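Local coordinates for protein UDP-N-acetylmuramate-alanine ligase MurC (Thermotoga maritima, PDB 1J6U) that catalyses the ATP-dependent joining of L-alanine to UDP-N-acetylmuramate, an early step in making the peptidoglycan of the bacterial cell wall, at residues E175-F180 with E210-N215; Y184-N189 with L218-A223; K352-F357 with T433-V438. All blocks are in the same frame, centred on the assembly; numbering follows the deposited sequence.

Contact 1: residues E175-F180 with E210-N215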
loop_
_atom_site.group_PDB
_atom_site.type_symbol
_atom_site.label_atom_id
_atom_site.label_comp_id
_atom_site.label_asym_id
_atom_site.label_seq_id
_atom_site.Cartn_x
_atom_site.Cartn_y
_atom_site.Cartn_z
ATOM N N GLU A 175 -10.575 -10.208 10.566
ATOM C CA GLU A 175 -11.705 -9.781 11.398
ATOM C C GLU A 175 -11.258 -9.073 12.695
ATOM O O GLU A 175 -11.916 -8.136 13.175
ATOM C CB GLU A 175 -12.554 -11.006 11.744
ATOM C CG GLU A 175 -13.903 -10.727 12.394
ATOM C CD GLU A 175 -14.670 -12.015 12.672
ATOM O OE1 GLU A 175 -15.868 -12.104 12.298
ATOM O OE2 GLU A 175 -14.062 -12.938 13.267
ATOM N N PHE A 176 -10.137 -9.523 13.247
ATOM C CA PHE A 176 -9.584 -8.958 14.484
ATOM C C PHE A 176 -9.292 -7.464 14.386
ATOM O O PHE A 176 -8.977 -6.846 15.392
ATOM C CB PHE A 176 -8.279 -9.666 14.852
ATOM C CG PHE A 176 -7.765 -9.339 16.236
ATOM C CD1 PHE A 176 -8.390 -9.855 17.366
ATOM C CD2 PHE A 176 -6.635 -8.534 16.406
ATOM C CE1 PHE A 176 -7.896 -9.574 18.654
ATOM C CE2 PHE A 176 -6.126 -8.244 17.680
ATOM C CZ PHE A 176 -6.761 -8.767 18.815
ATOM N N PHE A 177 -9.374 -6.878 13.189
ATOM C CA PHE A 177 -9.070 -5.453 13.088
ATOM C C PHE A 177 -10.102 -4.708 13.890
ATOM O O PHE A 177 -9.807 -3.665 14.473
ATOM C CB PHE A 177 -9.037 -4.977 11.627
ATOM C CG PHE A 177 -10.371 -4.599 11.057
ATOM C CD1 PHE A 177 -10.784 -3.253 11.047
ATOM C CD2 PHE A 177 -11.192 -5.559 10.481
ATOM C CE1 PHE A 177 -11.998 -2.869 10.464
ATOM C CE2 PHE A 177 -12.408 -5.191 9.895
ATOM C CZ PHE A 177 -12.819 -3.842 9.883
ATOM N N SER A 178 -11.295 -5.289 13.942
ATOM C CA SER A 178 -12.443 -4.746 14.681
ATOM C C SER A 178 -12.205 -4.642 16.200
ATOM O O SER A 178 -13.008 -4.055 16.911
ATOM C CB SER A 178 -13.656 -5.632 14.462
ATOM O OG SER A 178 -13.389 -6.864 15.095
ATOM N N GLU A 179 -11.107 -5.220 16.672
ATOM C CA GLU A 179 -10.739 -5.210 18.073
ATOM C C GLU A 179 -9.897 -3.993 18.421
ATOM O O GLU A 179 -9.568 -3.759 19.584
ATOM C CB GLU A 179 -9.947 -6.480 18.422
ATOM C CG GLU A 179 -10.759 -7.751 18.330
ATOM C CD GLU A 179 -11.986 -7.701 19.221
ATOM O OE1 GLU A 179 -13.122 -7.729 18.686
ATOM O OE2 GLU A 179 -11.805 -7.625 20.459
ATOM N N PHE A 180 -9.522 -3.230 17.410
ATOM C CA PHE A 180 -8.745 -2.024 17.645
ATOM C C PHE A 180 -9.721 -0.908 18.013
ATOM O O PHE A 180 -10.908 -0.959 17.686
ATOM C CB PHE A 180 -7.962 -1.612 16.374
ATOM C CG PHE A 180 -6.755 -2.444 16.125
ATOM C CD1 PHE A 180 -6.874 -3.785 15.762
ATOM C CD2 PHE A 180 -5.486 -1.921 16.339
ATOM C CE1 PHE A 180 -5.724 -4.586 15.631
ATOM C CE2 PHE A 180 -4.339 -2.720 16.205
ATOM C CZ PHE A 180 -4.461 -4.044 15.855
ATOM N N GLU A 210 -18.819 -2.000 12.155
ATOM C CA GLU A 210 -19.738 -1.449 13.140
ATOM C C GLU A 210 -19.006 -1.281 14.482
ATOM O O GLU A 210 -18.951 -0.191 15.082
ATOM C CB GLU A 210 -20.899 -2.417 13.327
ATOM C CG GLU A 210 -22.234 -1.762 13.391
ATOM C CD GLU A 210 -22.865 -1.684 12.031
ATOM O OE1 GLU A 210 -22.850 -2.732 11.347
ATOM O OE2 GLU A 210 -23.377 -0.597 11.659
ATOM N N LYS A 211 -18.427 -2.389 14.909
ATOM C CA LYS A 211 -17.664 -2.509 16.129
ATOM C C LYS A 211 -16.471 -1.574 16.265
ATOM O O LYS A 211 -16.313 -0.924 17.311
ATOM C CB LYS A 211 -17.186 -3.958 16.293
ATOM C CG LYS A 211 -16.326 -4.161 17.545
ATOM C CD LYS A 211 -16.121 -5.630 17.854
ATOM C CE LYS A 211 -15.713 -5.803 19.298
ATOM N NZ LYS A 211 -15.847 -7.225 19.720
ATOM N N ILE A 212 -15.615 -1.497 15.244
ATOM C CA ILE A 212 -14.472 -0.602 15.400
ATOM C C ILE A 212 -14.972 0.837 15.400
ATOM O O ILE A 212 -14.444 1.677 16.135
ATOM C CB ILE A 212 -13.382 -0.802 14.319
ATOM C CG1 ILE A 212 -12.152 -0.006 14.718
ATOM C CG2 ILE A 212 -13.875 -0.372 12.945
ATOM C CD1 ILE A 212 -10.992 -0.285 13.869
ATOM N N SER A 213 -15.998 1.116 14.593
ATOM C CA SER A 213 -16.567 2.454 14.570
ATOM C C SER A 213 -16.978 2.840 15.991
ATOM O O SER A 213 -16.569 3.900 16.483
ATOM C CB SER A 213 -17.787 2.498 13.685
ATOM O OG SER A 213 -17.415 2.264 12.354
ATOM N N ARG A 214 -17.774 1.979 16.646
ATOM C CA ARG A 214 -18.219 2.241 18.008
ATOM C C ARG A 214 -17.064 2.619 18.931
ATOM O O ARG A 214 -17.178 3.532 19.721
ATOM C CB ARG A 214 -18.971 1.031 18.588
ATOM C CG ARG A 214 -20.326 0.821 17.919
ATOM C CD ARG A 214 -21.248 -0.195 18.617
ATOM N NE ARG A 214 -21.109 -1.560 18.112
ATOM C CZ ARG A 214 -20.288 -2.465 18.640
ATOM N NH1 ARG A 214 -19.519 -2.165 19.700
ATOM N NH2 ARG A 214 -20.242 -3.678 18.111
ATOM N N ASN A 215 -15.929 1.956 18.815
ATOM C CA ASN A 215 -14.836 2.290 19.699
ATOM C C ASN A 215 -13.839 3.337 19.238
ATOM O O ASN A 215 -12.732 3.457 19.778
ATOM C CB ASN A 215 -14.152 1.003 20.068
ATOM C CG ASN A 215 -15.077 0.104 20.813
ATOM O OD1 ASN A 215 -15.340 0.332 21.995
ATOM N ND2 ASN A 215 -15.620 -0.896 20.130
#
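Lys211 O accepts two bonds from Asn215, a bent one of 2.9 Å from ND2 (137° at the hydrogen) and a longer one of 3.3 Å from N, the donors reaching the oxygen from opposite faces of the carbonyl plane. Asn215 is the first residue to leave helical geometry after helix 202-214, the helix of a beta-alpha-beta unit in the Mur ligase middle domain, and its short amide suits this end because it can turn back on the last turn. From the same turn the side chain of Lys211 crosses to the 3-10 segment 175-179. With CG opposite the backbone N (chi1 178°) and an extended chain beyond, its methylenes run past Ser178 O, CG lying 3.4 Å from that oxygen, and NZ meets Glu179 OE1 on the syn lone pair in a 3.0 Å salt bridge. Glu179 bends at chi2 to present this oxygen, while OE2 has a long, weak ion pair with Arg106. Without this long side chain, as with an alanine here, Glu179 OE1 would probably lose its charged mate and Ser178 O its methylene cover. Ser178 OG, between its own backbone N and carbonyl carbon (chi1 68°), is turned back to Glu175 O at 2.7 Å, an oxygen that also accepts from Ser178 N. Next to Lys211 in the helix, Ile212 supplies the apolar part. Its branches divide: CG2 touches Phe177 CE1 at 4.0 Å, the two side chains crossing at about a right angle, and CD1 lies 4.1 Å from Phe180 CB and 3.6 Å from Phe177 O.

Contact 2: residues Y184-N189 with L218-A223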
loop_
_atom_site.group_PDB
_atom_site.type_symbol
_atom_site.label_atom_id
_atom_site.label_comp_id
_atom_site.label_asym_id
_atom_site.label_seq_id
_atom_site.Cartn_x
_atom_site.Cartn_y
_atom_site.Cartn_z
ATOM N N TYR A 184 -9.010 8.096 15.944
ATOM C CA TYR A 184 -9.529 8.445 14.633
ATOM C C TYR A 184 -9.306 7.291 13.681
ATOM O O TYR A 184 -8.266 6.657 13.686
ATOM C CB TYR A 184 -8.788 9.660 14.104
ATOM C CG TYR A 184 -8.386 10.615 15.179
ATOM C CD1 TYR A 184 -7.059 10.912 15.408
ATOM C CD2 TYR A 184 -9.342 11.212 15.991
ATOM C CE1 TYR A 184 -6.684 11.781 16.421
ATOM C CE2 TYR A 184 -8.978 12.071 17.002
ATOM C CZ TYR A 184 -7.657 12.354 17.215
ATOM O OH TYR A 184 -7.331 13.209 18.234
ATOM N N LEU A 185 -10.299 7.046 12.854
ATOM C CA LEU A 185 -10.255 5.997 11.889
ATOM C C LEU A 185 -10.802 6.476 10.537
ATOM O O LEU A 185 -11.935 7.011 10.456
ATOM C CB LEU A 185 -11.115 4.846 12.366
ATOM C CG LEU A 185 -11.416 3.826 11.276
ATOM C CD1 LEU A 185 -10.160 2.964 11.111
ATOM C CD2 LEU A 185 -12.654 2.981 11.629
ATOM N N ILE A 186 -9.986 6.335 9.484
ATOM C CA ILE A 186 -10.484 6.633 8.142
ATOM C C ILE A 186 -10.788 5.247 7.548
ATOM O O ILE A 186 -9.980 4.304 7.669
ATOM C CB ILE A 186 -9.444 7.286 7.221
ATOM C CG1 ILE A 186 -9.161 8.725 7.644
ATOM C CG2 ILE A 186 -9.958 7.262 5.794
ATOM C CD1 ILE A 186 -8.038 9.410 6.803
ATOM N N ILE A 187 -11.967 5.103 6.966
ATOM C CA ILE A 187 -12.331 3.849 6.322
ATOM C C ILE A 187 -12.467 4.301 4.879
ATOM O O ILE A 187 -13.459 4.956 4.541
ATOM C CB ILE A 187 -13.703 3.314 6.767
ATOM C CG1 ILE A 187 -13.723 3.047 8.278
ATOM C CG2 ILE A 187 -14.022 2.031 5.999
ATOM C CD1 ILE A 187 -15.104 2.546 8.788
ATOM N N THR A 188 -11.485 3.952 4.038
ATOM C CA THR A 188 -11.476 4.377 2.618
ATOM C C THR A 188 -12.678 3.876 1.858
ATOM O O THR A 188 -13.275 4.615 1.065
ATOM C CB THR A 188 -10.239 3.875 1.889
ATOM O OG1 THR A 188 -10.125 2.465 2.113
ATOM C CG2 THR A 188 -8.996 4.563 2.393
ATOM N N ASN A 189 -13.012 2.608 2.098
ATOM C CA ASN A 189 -14.169 1.940 1.474
ATOM C C ASN A 189 -14.112 0.539 2.030
ATOM O O ASN A 189 -13.135 0.154 2.679
ATOM C CB ASN A 189 -14.044 1.861 -0.043
ATOM C CG ASN A 189 -12.681 1.350 -0.466
ATOM O OD1 ASN A 189 -12.200 0.326 0.032
ATOM N ND2 ASN A 189 -12.034 2.075 -1.360
ATOM N N LEU A 218 -13.559 9.450 16.281
ATOM C CA LEU A 218 -13.995 10.056 15.040
ATOM C C LEU A 218 -13.751 9.096 13.868
ATOM O O LEU A 218 -12.647 8.606 13.653
ATOM C CB LEU A 218 -13.250 11.372 14.844
ATOM C CG LEU A 218 -13.522 12.219 13.605
ATOM C CD1 LEU A 218 -14.915 12.786 13.673
ATOM C CD2 LEU A 218 -12.480 13.334 13.524
ATOM N N VAL A 219 -14.800 8.832 13.108
ATOM C CA VAL A 219 -14.693 7.938 11.986
ATOM C C VAL A 219 -14.890 8.730 10.701
ATOM O O VAL A 219 -15.872 9.466 10.569
ATOM C CB VAL A 219 -15.768 6.800 12.075
ATOM C CG1 VAL A 219 -15.735 5.940 10.826
ATOM C CG2 VAL A 219 -15.494 5.908 13.283
ATOM N N VAL A 220 -13.937 8.623 9.765
ATOM C CA VAL A 220 -14.109 9.311 8.488
ATOM C C VAL A 220 -14.509 8.207 7.540
ATOM O O VAL A 220 -13.940 7.108 7.520
ATOM C CB VAL A 220 -12.847 10.042 7.987
ATOM C CG1 VAL A 220 -13.082 10.522 6.582
ATOM C CG2 VAL A 220 -12.561 11.276 8.883
ATOM N N THR A 221 -15.479 8.517 6.716
ATOM C CA THR A 221 -15.988 7.505 5.863
ATOM C C THR A 221 -16.322 7.994 4.462
ATOM O O THR A 221 -16.589 9.190 4.248
ATOM C CB THR A 221 -17.197 6.917 6.585
ATOM O OG1 THR A 221 -17.043 5.509 6.667
ATOM C CG2 THR A 221 -18.490 7.313 5.923
ATOM N N PHE A 222 -16.290 7.047 3.522
ATOM C CA PHE A 222 -16.572 7.291 2.114
ATOM C C PHE A 222 -18.094 7.327 1.909
ATOM O O PHE A 222 -18.796 6.308 1.999
ATOM C CB PHE A 222 -15.906 6.197 1.255
ATOM C CG PHE A 222 -16.112 6.373 -0.213
ATOM C CD1 PHE A 222 -16.111 7.644 -0.781
ATOM C CD2 PHE A 222 -16.305 5.268 -1.038
ATOM C CE1 PHE A 222 -16.308 7.818 -2.148
ATOM C CE2 PHE A 222 -16.501 5.423 -2.407
ATOM C CZ PHE A 222 -16.504 6.704 -2.964
ATOM N N ALA A 223 -18.588 8.532 1.646
ATOM C CA ALA A 223 -20.011 8.769 1.479
ATOM C C ALA A 223 -20.655 7.884 0.438
ATOM O O ALA A 223 -21.865 7.679 0.461
ATOM C CB ALA A 223 -20.264 10.242 1.156
#
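Ile187 sets CG1 opposite its carbonyl carbon (chi1 -60°) and Val219 sets CG1 opposite its backbone N (chi1 175°), and these torsions bring Ile187 CD1 across to Val219 CG1 at 4.0 Å. They stand on parallel strands 184-187 and 218-222, the two strands of a beta-alpha-beta unit whose helix is 202-214, in the central sheet of the Mur ligase middle domain. Leu185 shares their face of the sheet, as does Thr221, whose OG1 lies 4.0 Å from Ile187 CB and is bonded to Thr228 O. On the other face, where helix 276-291 packs, Ile186 and Val220 lie alongside each other, Ile186 CG1 3.9 Å from Val220 CB. Here too Leu218 CB meets the edge of the Tyr184 ring at CD2, while the phenol hydroxyl is bonded to Glu115. Branched aliphatic residues suit the buried positions of Leu185, Ile186, Ile187, Val219 and Val220, since they fill the space beside an extended backbone. The backbones are stitched by Leu185 N to Leu218 O, Val220 N to Leu185 O at 2.7 Å and Ile187 N to Val220 O, all nearly straight. Beyond the paired part Thr188 and Asn189 lie against the predicted ATP-binding loop, Thr188 OG1 bonded to Asp123 O and Asn189 OD1 to Asp123 N. Phe222 packs against the backbone of Thr188 where the two strands part, its CB 3.1 Å from Thr188 O and its CD2 4.2 Å from Asn189 CB.

Contact 3: residues K352-F357 with T433-V438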
loop_
_atom_site.group_PDB
_atom_site.type_symbol
_atom_site.label_atom_id
_atom_site.label_comp_id
_atom_site.label_asym_id
_atom_site.label_seq_id
_atom_site.Cartn_x
_atom_site.Cartn_y
_atom_site.Cartn_z
ATOM N N LYS A 352 3.936 7.240 -25.504
ATOM C CA LYS A 352 3.564 5.862 -25.803
ATOM C C LYS A 352 3.489 5.162 -24.446
ATOM O O LYS A 352 4.406 5.284 -23.620
ATOM C CB LYS A 352 4.647 5.208 -26.661
ATOM C CG LYS A 352 4.395 3.755 -27.029
ATOM C CD LYS A 352 4.962 3.452 -28.404
ATOM C CE LYS A 352 5.621 2.079 -28.515
ATOM N NZ LYS A 352 6.992 2.088 -27.927
ATOM N N ILE A 353 2.390 4.456 -24.202
ATOM C CA ILE A 353 2.211 3.738 -22.946
ATOM C C ILE A 353 2.406 2.253 -23.175
ATOM O O ILE A 353 1.667 1.631 -23.965
ATOM C CB ILE A 353 0.807 3.939 -22.361
ATOM C CG1 ILE A 353 0.517 5.425 -22.232
ATOM C CG2 ILE A 353 0.733 3.293 -20.979
ATOM C CD1 ILE A 353 1.555 6.163 -21.431
ATOM N N VAL A 354 3.407 1.700 -22.494
ATOM C CA VAL A 354 3.738 0.282 -22.601
ATOM C C VAL A 354 3.554 -0.419 -21.261
ATOM O O VAL A 354 4.214 -0.082 -20.273
ATOM C CB VAL A 354 5.186 0.074 -23.024
ATOM C CG1 VAL A 354 5.491 -1.398 -23.016
ATOM C CG2 VAL A 354 5.409 0.667 -24.403
ATOM N N VAL A 355 2.643 -1.381 -21.230
ATOM C CA VAL A 355 2.383 -2.127 -20.014
ATOM C C VAL A 355 3.016 -3.510 -20.070
ATOM O O VAL A 355 2.830 -4.249 -21.030
ATOM C CB VAL A 355 0.898 -2.302 -19.783
ATOM C CG1 VAL A 355 0.653 -3.020 -18.459
ATOM C CG2 VAL A 355 0.234 -0.969 -19.796
ATOM N N ILE A 356 3.809 -3.812 -19.054
ATOM C CA ILE A 356 4.440 -5.097 -18.868
ATOM C C ILE A 356 3.681 -5.581 -17.614
ATOM O O ILE A 356 3.919 -5.117 -16.489
ATOM C CB ILE A 356 5.929 -4.943 -18.560
ATOM C CG1 ILE A 356 6.629 -4.276 -19.754
ATOM C CG2 ILE A 356 6.528 -6.314 -18.278
ATOM C CD1 ILE A 356 6.846 -2.790 -19.575
ATOM N N PHE A 357 2.747 -6.497 -17.822
ATOM C CA PHE A 357 1.896 -6.973 -16.750
ATOM C C PHE A 357 2.079 -8.401 -16.293
ATOM O O PHE A 357 1.964 -9.332 -17.088
ATOM C CB PHE A 357 0.452 -6.772 -17.192
ATOM C CG PHE A 357 -0.568 -7.349 -16.255
ATOM C CD1 PHE A 357 -0.580 -6.994 -14.912
ATOM C CD2 PHE A 357 -1.562 -8.195 -16.733
ATOM C CE1 PHE A 357 -1.580 -7.472 -14.057
ATOM C CE2 PHE A 357 -2.559 -8.674 -15.895
ATOM C CZ PHE A 357 -2.569 -8.312 -14.553
ATOM N N THR A 433 8.275 7.526 -24.119
ATOM C CA THR A 433 7.545 6.341 -23.760
ATOM C C THR A 433 7.573 6.120 -22.290
ATOM O O THR A 433 8.575 6.380 -21.603
ATOM C CB THR A 433 8.133 5.075 -24.462
ATOM O OG1 THR A 433 8.009 5.224 -25.876
ATOM C CG2 THR A 433 7.366 3.828 -24.063
ATOM N N VAL A 434 6.435 5.655 -21.809
ATOM C CA VAL A 434 6.295 5.354 -20.416
ATOM C C VAL A 434 6.161 3.860 -20.320
ATOM O O VAL A 434 5.264 3.274 -20.920
ATOM C CB VAL A 434 5.027 5.977 -19.828
ATOM C CG1 VAL A 434 4.762 5.356 -18.433
ATOM C CG2 VAL A 434 5.191 7.515 -19.748
ATOM N N PHE A 435 7.063 3.244 -19.572
ATOM C CA PHE A 435 6.985 1.808 -19.378
ATOM C C PHE A 435 6.417 1.572 -17.984
ATOM O O PHE A 435 7.042 1.901 -16.958
ATOM C CB PHE A 435 8.368 1.159 -19.484
ATOM C CG PHE A 435 9.017 1.381 -20.782
ATOM C CD1 PHE A 435 9.877 2.440 -20.956
ATOM C CD2 PHE A 435 8.749 0.542 -21.856
ATOM C CE1 PHE A 435 10.483 2.677 -22.204
ATOM C CE2 PHE A 435 9.338 0.767 -23.093
ATOM C CZ PHE A 435 10.211 1.840 -23.271
ATOM N N LEU A 436 5.214 1.024 -17.957
ATOM C CA LEU A 436 4.570 0.719 -16.694
ATOM C C LEU A 436 4.726 -0.765 -16.381
ATOM O O LEU A 436 4.130 -1.609 -17.066
ATOM C CB LEU A 436 3.077 0.991 -16.772
ATOM C CG LEU A 436 2.589 2.348 -17.200
ATOM C CD1 LEU A 436 1.067 2.268 -17.473
ATOM C CD2 LEU A 436 2.943 3.345 -16.123
ATOM N N PHE A 437 5.512 -1.077 -15.356
ATOM C CA PHE A 437 5.672 -2.446 -14.919
ATOM C C PHE A 437 4.602 -2.684 -13.830
ATOM O O PHE A 437 4.749 -2.286 -12.672
ATOM C CB PHE A 437 7.058 -2.653 -14.351
ATOM C CG PHE A 437 8.087 -2.800 -15.385
ATOM C CD1 PHE A 437 8.617 -1.682 -16.015
ATOM C CD2 PHE A 437 8.552 -4.067 -15.739
ATOM C CE1 PHE A 437 9.607 -1.824 -16.974
ATOM C CE2 PHE A 437 9.538 -4.211 -16.703
ATOM C CZ PHE A 437 10.068 -3.090 -17.317
ATOM N N VAL A 438 3.545 -3.371 -14.226
ATOM C CA VAL A 438 2.407 -3.616 -13.378
ATOM C C VAL A 438 2.227 -4.972 -12.731
ATOM O O VAL A 438 2.171 -5.987 -13.418
ATOM C CB VAL A 438 1.156 -3.348 -14.185
ATOM C CG1 VAL A 438 -0.086 -3.410 -13.276
ATOM C CG2 VAL A 438 1.332 -2.007 -14.907
#
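Five backbone hydrogen bonds join strands 352-357 and 433-438 as a parallel pair, the segments inclined by 18°. Val354 and Ile356 each use both N and O toward strand 433-438, while Lys352 uses only O; its bond from Val434 N is the shortest at 2.7 Å and almost straight, at 175°. CA-H...O contacts lie between these bonds, as from Thr433 CA to Lys352 O.

Among the apolar contacts, one face is built from Val354, Ile356, Phe435 and Phe437. Ile356 CD1 sits over the centre of the Phe437 ring, 3.9 Å from its centroid, a CH-pi contact for which the ethyl arm of isoleucine is long enough to carry CD1 over the ring. The chi2 of Ile356, 99°, swings this methyl into place, and it also meets the edge of Phe435. Val354 CB touches Phe435 CD2, and helix 443-457 covers the aromatic rings. On the other face, Ile353 CG2 packs on Leu436 CD1 at 3.7 Å and Val355 CG1 on Val438 CG2 at 3.8 Å, covered by helix 334-347.

Polar side chains, Lys352 and Thr433, stand at the start of the strands. Thr433 OG1 lies beside Lys352 CB but is bonded to Glu431 O. At the other end the backbone oxygen Val438 O lies at the edge of the Phe357 ring, 3.3 Å from CD1.

Adjacent parallel strands with a helix on either face are the core of the Rossmann-like C-terminal domain of Mur ligases.

In the fold
Contacts 1 and 2 belong to the Mur ligase middle domain and interlock along the chain, their segments alternating: 175-180, 184-189, 210-215, 218-223. Helix 202-214 joins the two strands of contact 2 and carries the second segment of contact 1; their centres are 13 Å apart, and Ile212 CG2 packs on Leu185 CD2 at 3.8 Å. Contact 3 comes later, in the C-terminal domain with its own sheet, and its centre lies about 40 Å from that of contact 1 and 33 Å from that of contact 2, on the opposite side of the chain's centre. The separation fits Mur ligases, whose domains fold as distinct units around the active site.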